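Local structure of putative isochorismatase (Burkholderia xenovorans, 3OQP) at residues Val87-Leu91 with Pro92-Thr96. The protein is a putative hydrolase of the isochorismatase family, related to the nicotinamidases, whose natural substrate is not established. Numbering follows the deposited sequence.
Sequences VEKSL and PSAFT
Lys89 NZ is gripped by two successive carbonyls of the turn that follows its strand: it donates to Leu91 O at 2.9 Å and, across to the next residue, to Pro92 O at 3.1 Å. Neither bond is straight onto a carbonyl; the ammonium sits above the Pro92 carbonyl plane, 43° out of it, and is tilted from that of Leu91. Beyond CA the side chain is extended as far as CE, then turns at its last torsion (chi4 68°), which brings NZ in toward the two oxygens. On the way its CD lies 3.7 Å from Ala94 CA, so the methylene chain fills the inside of the bend while Val54 of the neighbouring strand also packs on it. NZ also makes a salt bridge to Asp13 and hydrogen bonds to Asn56 and to the sulfinate of the modified cysteine at position 122.

Beyond the lysine, Leu91 CD1 meets Thr96 CG2 at 3.8 Å, the two side chains crossing at about a right angle, and His132 of the second subunit packs against both. On the strand side, Val87 CG1 lies 3.9 Å from Ala94 O. Ser93 OG accepts Phe95 N at 3.0 Å in an ST turn and is also hydrogen-bonded to His129, tying the loop to helix 124-132. A lysine at the end of strand 85-89, joined to an aspartate after the first strand and to a modified cysteine, is consistent with the Asp-Lys-Cys catalytic triad of isochorismatase-like hydrolases.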
# COMPACT_ATOMS: atom_id res chain seq x y z
N VAL A 87 3.12 -17.07 12.73
CA VAL A 87 4.09 -15.98 12.60
C VAL A 87 3.65 -14.85 13.53
O VAL A 87 2.49 -14.42 13.43
CB VAL A 87 4.15 -15.42 11.18
CG1 VAL A 87 5.11 -14.22 11.15
CG2 VAL A 87 4.60 -16.50 10.20
N GLU A 88 4.50 -14.45 14.49
CA GLU A 88 4.26 -13.20 15.22
C GLU A 88 5.00 -12.05 14.55
O GLU A 88 6.10 -12.21 14.06
CB GLU A 88 4.63 -13.29 16.71
CG GLU A 88 6.15 -13.25 16.97
CD GLU A 88 6.48 -13.07 18.43
OE1 GLU A 88 6.06 -13.92 19.23
OE2 GLU A 88 7.14 -12.07 18.76
N LYS A 89 4.39 -10.87 14.55
CA LYS A 89 4.98 -9.66 13.98
C LYS A 89 4.69 -8.44 14.87
O LYS A 89 3.78 -8.47 15.71
CB LYS A 89 4.49 -9.39 12.54
CG LYS A 89 3.03 -9.01 12.47
CD LYS A 89 2.57 -8.83 11.02
CE LYS A 89 1.17 -8.30 10.94
NZ LYS A 89 1.03 -6.91 11.41
N SER A 90 5.47 -7.39 14.65
CA SER A 90 5.37 -6.09 15.28
C SER A 90 5.50 -4.94 14.27
O SER A 90 5.82 -3.81 14.63
CB SER A 90 6.46 -5.98 16.35
OG SER A 90 6.15 -6.83 17.41
N LEU A 91 5.40 -5.28 12.98
CA LEU A 91 5.37 -4.34 11.88
C LEU A 91 4.15 -4.69 11.02
O LEU A 91 3.65 -5.79 11.15
CB LEU A 91 6.63 -4.50 10.98
CG LEU A 91 7.94 -4.10 11.61
CD1 LEU A 91 9.08 -4.54 10.72
CD2 LEU A 91 7.94 -2.59 11.85
N PRO A 92 3.71 -3.78 10.14
CA PRO A 92 2.58 -4.10 9.28
C PRO A 92 2.75 -5.36 8.44
O PRO A 92 1.88 -6.25 8.46
CB PRO A 92 2.39 -2.82 8.45
CG PRO A 92 2.96 -1.75 9.39
CD PRO A 92 4.12 -2.36 10.05
N SER A 93 3.91 -5.51 7.80
CA SER A 93 4.12 -6.65 6.94
C SER A 93 4.49 -7.93 7.74
O SER A 93 5.33 -7.92 8.62
CB SER A 93 5.27 -6.41 5.99
OG SER A 93 5.56 -7.61 5.26
N ALA A 94 3.83 -9.04 7.40
CA ALA A 94 4.07 -10.35 7.97
C ALA A 94 5.37 -10.97 7.44
O ALA A 94 5.83 -11.96 8.01
CB ALA A 94 2.91 -11.28 7.68
N PHE A 95 6.02 -10.35 6.45
CA PHE A 95 7.28 -10.88 5.93
C PHE A 95 8.53 -10.36 6.61
O PHE A 95 9.48 -11.11 6.72
CB PHE A 95 7.40 -10.53 4.44
CG PHE A 95 6.53 -11.36 3.51
CD1 PHE A 95 6.96 -12.60 3.09
CD2 PHE A 95 5.31 -10.92 3.08
CE1 PHE A 95 6.20 -13.39 2.25
CE2 PHE A 95 4.51 -11.70 2.21
CZ PHE A 95 4.96 -12.90 1.79
N THR A 96 8.55 -9.10 6.96
CA THR A 96 9.81 -8.47 7.38
C THR A 96 10.43 -9.08 8.61
O THR A 96 9.88 -9.03 9.68
CB THR A 96 9.66 -6.96 7.59
OG1 THR A 96 9.07 -6.40 6.42
CG2 THR A 96 10.98 -6.25 7.96